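Local coordinates for protein salmonella typhimurium DB7155 bacteriophage DET7 tailspike (Bacteriophage, PDB 2V5I) that probably binds the O-antigen polysaccharide of its Salmonella host and hydrolyses it, as the receptor-binding tailspike of a myovirus, at residues P139-E142 with A143-Q147; G263-G267 with G268-N272; S294-G297 with M298-P302. All coordinates share one frame; numbering follows the deposited sequence.

Contact 1 of 3, residues P139-E142 with A143-Q147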
loop_
_atom_site.group_PDB
_atom_site.type_symbol
_atom_site.label_atom_id
_atom_site.label_comp_id
_atom_site.label_asym_id
_atom_site.label_seq_id
_atom_site.Cartn_x
_atom_site.Cartn_y
_atom_site.Cartn_z
ATOM N N PRO A 139 -3.550 -36.756 -4.822
ATOM C CA PRO A 139 -3.687 -38.156 -4.381
ATOM C C PRO A 139 -3.928 -39.122 -5.530
ATOM O O PRO A 139 -4.810 -38.914 -6.370
ATOM C CB PRO A 139 -4.899 -38.132 -3.453
ATOM C CG PRO A 139 -5.174 -36.695 -3.160
ATOM C CD PRO A 139 -4.462 -35.839 -4.124
ATOM N N GLY A 140 -3.122 -40.182 -5.525
ATOM C CA GLY A 140 -3.092 -41.209 -6.556
ATOM C C GLY A 140 -1.877 -41.115 -7.466
ATOM O O GLY A 140 -1.589 -42.045 -8.234
ATOM N N LEU A 141 -1.211 -39.958 -7.455
ATOM C CA LEU A 141 -0.118 -39.727 -8.396
ATOM C C LEU A 141 1.060 -40.663 -8.126
ATOM O O LEU A 141 1.736 -41.118 -9.074
ATOM C CB LEU A 141 0.329 -38.248 -8.333
ATOM C CG LEU A 141 1.475 -37.888 -9.260
ATOM C CD1 LEU A 141 1.119 -38.041 -10.742
ATOM C CD2 LEU A 141 1.980 -36.467 -8.925
ATOM N N GLU A 142 1.317 -40.943 -6.854
ATOM C CA GLU A 142 2.461 -41.704 -6.446
ATOM C C GLU A 142 2.466 -43.093 -7.163
ATOM O O GLU A 142 3.515 -43.562 -7.647
ATOM C CB GLU A 142 2.476 -41.877 -4.928
ATOM C CG GLU A 142 3.718 -42.570 -4.414
ATOM C CD GLU A 142 3.784 -42.730 -2.907
ATOM O OE1 GLU A 142 2.763 -42.511 -2.226
ATOM O OE2 GLU A 142 4.879 -43.030 -2.384
ATOM N N ALA A 143 1.294 -43.730 -7.216
ATOM C CA ALA A 143 1.167 -45.036 -7.886
ATOM C C ALA A 143 1.309 -44.981 -9.397
ATOM O O ALA A 143 1.533 -46.025 -10.027
ATOM C CB ALA A 143 -0.169 -45.669 -7.537
ATOM N N LEU A 144 1.165 -43.799 -10.007
ATOM C CA LEU A 144 1.193 -43.670 -11.458
ATOM C C LEU A 144 2.567 -43.387 -12.055
ATOM O O LEU A 144 2.719 -43.413 -13.286
ATOM C CB LEU A 144 0.262 -42.551 -11.880
ATOM C CG LEU A 144 -1.208 -42.865 -11.610
ATOM C CD1 LEU A 144 -2.058 -41.695 -12.047
ATOM C CD2 LEU A 144 -1.639 -44.150 -12.342
ATOM N N LEU A 145 3.553 -43.124 -11.208
ATOM C CA LEU A 145 4.885 -42.793 -11.658
ATOM C C LEU A 145 5.895 -43.896 -11.337
ATOM O O LEU A 145 5.852 -44.500 -10.257
ATOM C CB LEU A 145 5.354 -41.480 -11.006
ATOM C CG LEU A 145 4.508 -40.258 -11.308
ATOM C CD1 LEU A 145 5.043 -39.050 -10.537
ATOM C CD2 LEU A 145 4.483 -39.974 -12.773
ATOM N N PRO A 146 6.867 -44.142 -12.241
ATOM C CA PRO A 146 7.872 -45.164 -11.947
ATOM C C PRO A 146 8.902 -44.754 -10.910
ATOM O O PRO A 146 9.105 -43.563 -10.645
ATOM C CB PRO A 146 8.520 -45.435 -13.305
ATOM C CG PRO A 146 8.312 -44.200 -14.073
ATOM C CD PRO A 146 7.117 -43.466 -13.514
ATOM N N GLN A 147 9.522 -45.733 -10.269
ATOM C CA GLN A 147 10.444 -45.481 -9.174
ATOM C C GLN A 147 11.611 -44.558 -9.568
ATOM O O GLN A 147 12.051 -43.740 -8.778
ATOM C CB GLN A 147 10.957 -46.797 -8.580
ATOM C CG GLN A 147 11.596 -46.634 -7.220
ATOM C CD GLN A 147 10.587 -46.145 -6.187
ATOM O OE1 GLN A 147 9.464 -46.654 -6.093
ATOM N NE2 GLN A 147 10.969 -45.122 -5.437
#

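Contact 2 of 3, residues G263-G267 with G268-N272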
loop_
_atom_site.group_PDB
_atom_site.type_symbol
_atom_site.label_atom_id
_atom_site.label_comp_id
_atom_site.label_asym_id
_atom_site.label_seq_id
_atom_site.Cartn_x
_atom_site.Cartn_y
_atom_site.Cartn_z
ATOM N N GLY A 263 10.011 -26.401 12.397
ATOM C CA GLY A 263 10.500 -27.548 13.149
ATOM C C GLY A 263 12.006 -27.699 13.193
ATOM O O GLY A 263 12.764 -26.723 13.146
ATOM N N SER A 264 12.458 -28.950 13.104
ATOM C CA SER A 264 13.871 -29.338 13.230
ATOM C C SER A 264 14.399 -29.956 11.945
ATOM O O SER A 264 13.657 -30.541 11.177
ATOM C CB SER A 264 14.010 -30.407 14.326
ATOM O OG SER A 264 13.680 -29.894 15.574
ATOM N N VAL A 265 15.705 -29.778 11.722
ATOM C CA VAL A 265 16.439 -30.481 10.646
ATOM C C VAL A 265 17.697 -30.984 11.298
ATOM O O VAL A 265 18.378 -30.242 11.971
ATOM C CB VAL A 265 16.766 -29.567 9.456
ATOM C CG1 VAL A 265 17.645 -30.292 8.432
ATOM C CG2 VAL A 265 15.507 -29.160 8.775
ATOM N N GLY A 266 18.014 -32.266 11.121
ATOM C CA GLY A 266 19.247 -32.811 11.714
ATOM C C GLY A 266 19.280 -32.788 13.235
ATOM O O GLY A 266 20.362 -32.778 13.847
ATOM N N GLY A 267 18.112 -32.816 13.869
ATOM C CA GLY A 267 18.017 -32.829 15.323
ATOM C C GLY A 267 18.050 -31.512 16.073
ATOM O O GLY A 267 18.042 -31.502 17.299
ATOM N N GLY A 268 18.120 -30.386 15.352
ATOM C CA GLY A 268 18.144 -29.030 15.974
ATOM C C GLY A 268 17.235 -28.111 15.148
ATOM O O GLY A 268 16.809 -28.444 14.057
ATOM N N THR A 269 16.888 -26.989 15.740
ATOM C CA THR A 269 15.864 -26.151 15.150
ATOM C C THR A 269 16.288 -25.588 13.793
ATOM O O THR A 269 17.443 -25.257 13.587
ATOM C CB THR A 269 15.523 -24.961 16.096
ATOM O OG1 THR A 269 14.347 -24.306 15.625
ATOM C CG2 THR A 269 16.630 -23.923 16.204
ATOM N N ALA A 270 15.294 -25.446 12.902
ATOM C CA ALA A 270 15.446 -24.807 11.586
ATOM C C ALA A 270 14.591 -23.532 11.489
ATOM O O ALA A 270 14.477 -22.923 10.420
ATOM C CB ALA A 270 15.021 -25.761 10.493
ATOM N N ARG A 271 14.056 -23.086 12.634
ATOM C CA ARG A 271 13.118 -22.016 12.712
ATOM C C ARG A 271 13.794 -20.632 12.480
ATOM O O ARG A 271 15.011 -20.534 12.476
ATOM C CB ARG A 271 12.345 -22.021 14.024
ATOM C CG ARG A 271 11.521 -23.304 14.259
ATOM C CD ARG A 271 10.970 -23.279 15.646
ATOM N NE ARG A 271 10.093 -24.400 15.942
ATOM C CZ ARG A 271 10.516 -25.614 16.288
ATOM N NH1 ARG A 271 11.822 -25.875 16.419
ATOM N NH2 ARG A 271 9.614 -26.580 16.537
ATOM N N ASN A 272 12.963 -19.582 12.350
ATOM C CA ASN A 272 13.467 -18.267 11.966
ATOM C C ASN A 272 12.692 -17.208 12.762
ATOM O O ASN A 272 11.509 -17.376 13.037
ATOM C CB ASN A 272 13.249 -18.023 10.490
ATOM C CG ASN A 272 13.903 -19.080 9.658
ATOM O OD1 ASN A 272 15.074 -18.977 9.342
ATOM N ND2 ASN A 272 13.142 -20.141 9.356
HETATM O O HOH W 1 13.797 -27.737 17.327
#

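Contact 3 of 3, residues S294-G297 with M298-P302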
loop_
_atom_site.group_PDB
_atom_site.type_symbol
_atom_site.label_atom_id
_atom_site.label_comp_id
_atom_site.label_asym_id
_atom_site.label_seq_id
_atom_site.Cartn_x
_atom_site.Cartn_y
_atom_site.Cartn_z
ATOM N N SER A 294 6.327 -21.265 12.164
ATOM C CA SER A 294 7.520 -21.749 12.815
ATOM C C SER A 294 7.403 -23.211 13.281
ATOM O O SER A 294 8.402 -23.918 13.359
ATOM C CB SER A 294 7.745 -20.909 14.062
ATOM O OG SER A 294 8.078 -19.560 13.737
ATOM N N ASP A 295 6.200 -23.621 13.671
ATOM C CA ASP A 295 5.981 -24.941 14.195
ATOM C C ASP A 295 5.222 -25.832 13.209
ATOM O O ASP A 295 4.214 -25.399 12.650
ATOM C CB ASP A 295 5.262 -24.869 15.578
ATOM C CG ASP A 295 6.118 -24.351 16.693
ATOM O OD1 ASP A 295 7.313 -24.735 16.839
ATOM O OD2 ASP A 295 5.591 -23.478 17.480
ATOM N N PRO A 296 5.663 -27.079 13.024
ATOM C CA PRO A 296 4.997 -27.932 12.026
ATOM C C PRO A 296 3.655 -28.480 12.476
ATOM O O PRO A 296 3.464 -28.790 13.672
ATOM C CB PRO A 296 5.949 -29.104 11.861
ATOM C CG PRO A 296 6.674 -29.179 13.084
ATOM C CD PRO A 296 6.760 -27.784 13.701
ATOM N N GLY A 297 2.771 -28.633 11.508
ATOM C CA GLY A 297 1.420 -29.101 11.775
ATOM C C GLY A 297 1.391 -30.490 12.388
ATOM O O GLY A 297 0.666 -30.715 13.350
ATOM N N MET A 298 2.195 -31.415 11.875
ATOM C CA MET A 298 2.135 -32.812 12.374
ATOM C C MET A 298 2.756 -33.050 13.755
ATOM O O MET A 298 2.574 -34.127 14.339
ATOM C CB MET A 298 2.734 -33.800 11.348
ATOM C CG MET A 298 2.012 -35.224 11.299
ATOM S SD MET A 298 0.352 -35.171 10.603
ATOM C CE MET A 298 0.480 -35.745 8.915
ATOM N N ALA A 299 3.495 -32.071 14.272
ATOM C CA ALA A 299 4.052 -32.108 15.615
ATOM C C ALA A 299 4.689 -33.430 16.029
ATOM O O ALA A 299 4.302 -34.049 17.037
ATOM C CB ALA A 299 2.983 -31.700 16.639
ATOM N N PRO A 300 5.727 -33.843 15.301
ATOM C CA PRO A 300 6.354 -35.116 15.603
ATOM C C PRO A 300 7.333 -35.147 16.769
ATOM O O PRO A 300 7.927 -36.211 16.993
ATOM C CB PRO A 300 7.104 -35.419 14.319
ATOM C CG PRO A 300 7.566 -34.069 13.882
ATOM C CD PRO A 300 6.375 -33.155 14.170
ATOM N N GLU A 301 7.570 -34.026 17.466
ATOM C CA GLU A 301 8.373 -34.046 18.703
ATOM C C GLU A 301 7.706 -33.133 19.719
ATOM O O GLU A 301 7.009 -32.210 19.337
ATOM C CB GLU A 301 9.848 -33.624 18.493
ATOM C CG GLU A 301 10.042 -32.687 17.350
ATOM C CD GLU A 301 11.463 -32.202 17.082
ATOM O OE1 GLU A 301 12.483 -32.735 17.603
ATOM O OE2 GLU A 301 11.533 -31.208 16.321
ATOM N N PRO A 302 7.909 -33.413 20.998
ATOM C CA PRO A 302 7.202 -32.686 22.064
ATOM C C PRO A 302 7.864 -31.401 22.534
ATOM O O PRO A 302 7.256 -30.658 23.328
ATOM C CB PRO A 302 7.204 -33.704 23.209
ATOM C CG PRO A 302 8.468 -34.429 23.058
ATOM C CD PRO A 302 8.719 -34.520 21.553
#

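Contact 1 of 3, residues P139-E142 with A143-Q147
Leu-144 and Leu-145 both fold back on Leu-141, the first through the backbone and the second through its side chain. The polar part of the contact is a single turn of helix. Leu-144 N donates to Leu-141 O at 2.9 Å, three residues back, and the bond is bent, with 144° at the hydrogen. The donor stands well above the carbonyl plane, off the lone pairs. The carbonyl of Leu-141 is further enclosed by Leu-144 CB and by Leu-145 CG, which lies 3.7 Å from Leu-141 O. This is the backbone bond of the short, weakly bonded helix 141-144. The helix stands beside helices 132-137 and 113-117, on a small helical excursion at the side of the tailspike's parallel beta-helix.

The apolar part is the pairing of two leucines four residues apart. Leu-141 holds CG anti to its own N (chi1 179°), whereas Leu-145 turns CG beside its N (chi1 -60°). These settings bring the branches together at an angle, with Leu-145 CD1 lying 4.0 Å from Leu-141 CG and almost as near to Leu-141 CD1. Both side chains are buried, and Trp-135 of helix 132-137 touches each of them. Leu-144 packs elsewhere: its CG rests 3.5 Å from Gly-140 O, and its side chain also reaches Ala-117. Gly-140 leads into the helix with a positive phi, which glycine tolerates readily. Glu-142 O accepts a hydrogen bond from Lys-150 NZ.

Contact 2 of 3, residues G263-G267 with G268-N272
A beta hairpin with a two-residue loop, closed by a type I' turn from Val-265 to Gly-268, joins the short strands 264-265 and 268-269. Gly-266 and Gly-267 occupy its corners, both with the positive phi that such a turn demands. Val-265 and Gly-268 form the hydrogen-bonded pair next to the turn: Val-265 N donates to Gly-268 O at 2.9 Å, while the return bond from Gly-268 N to Val-265 O is weak at 3.4 Å. Beyond the non-hydrogen-bonded pair Ser-264 and Thr-269, the backbone closes again as Ala-270 N gives a bond of 2.8 Å to Gly-263 O.

Two groups of side chains add to this backbone frame. Val-265 CG2 meets Ala-270 CB at 3.8 Å, a small apolar touch to which Leu-207 is added from a loop. Elsewhere Arg-271, extended from CG to NE, runs back along the hairpin and lays one guanidinium face over Gly-263, whose CA is 3.6 Å from Arg-271 NH2. In the guanidinium plane, NH1 donates to Thr-269 OG1 at 3.1 Å. The same hydroxyl oxygen accepts from Arg-271 N, for which Thr-269 keeps OG1 anti to its N (chi1 -169°) and thus beside the chain ahead; Asp-307 is its further partner. Water 1 accepts from Arg-271 NH1 and donates to Ser-264 OG, which is also bonded to Glu-301. With Asp-295 salt-bridged to NE, the rotation of the guanidinium is probably well fixed. The glycine-cornered hairpin runs on into an ST turn that starts at its last strand residue, Thr-269, in a loop region between beta-helix strands 258-260 and 276-278.

Contact 3 of 3, residues S294-G297 with M298-P302
Pro-296 has an extended backbone (psi 147°), after which Gly-297 and Met-298 take helical angles and turn the chain over, so that the rings of Pro-296 and Pro-300 approach each other at a slant. Ala-299 then switches to a positive phi of 44°, unusual for a residue with a side chain, which helps to place the following proline near the first. CG of Pro-296 lies 4.1 Å from CD of Pro-300, the carbon next to its nitrogen. The contact is light and involves little more than this pair of atoms.

The backbone supplies the other tie. Ala-299 N points to Pro-296 O at 3.3 Å, with 142° at the hydrogen, a weak bond that closes a type I beta turn from Pro-296 to Ala-299. Met-298 occupies an exposed corner, its side chain bent at chi2 and chi3.

The turn sits in the loop between strands 290-291 and 323-330 of the beta-helix. Just before it, Asp-295 OD2 is salt-bridged to Arg-304 and accepts a hydrogen bond from His-316 N; further ties run from both ends of the loop to the hairpin 263-272. With one weak hydrogen bond and one apolar touch inside it, the bend probably owes much of its shape to the restricted phi of its prolines and to the charged and polar bonds at its two ends.

Contacts 2 and 3 form one neighbourhood, with centres about 11 Å apart, and they bond directly to each other. Arg-271 NE of contact 2 makes a salt bridge of 2.9 Å with Asp-295 OD1 of contact 3, while Ser-264 OG probably hydrogen-bonds Glu-301 OE2 at 2.6 Å. The hairpin and the proline turn, which follow successive strands 258-260 and 290-291 of the same parallel array, are joined by these side-chain bonds and by a backbone bond between Gly-263 and Ser-294. Contact 1 stands apart in the helical excursion: its nearest atoms are about 13 Å from contact 3 and about 20 Å from contact 2. Nothing in these contacts by itself locates the O-antigen site.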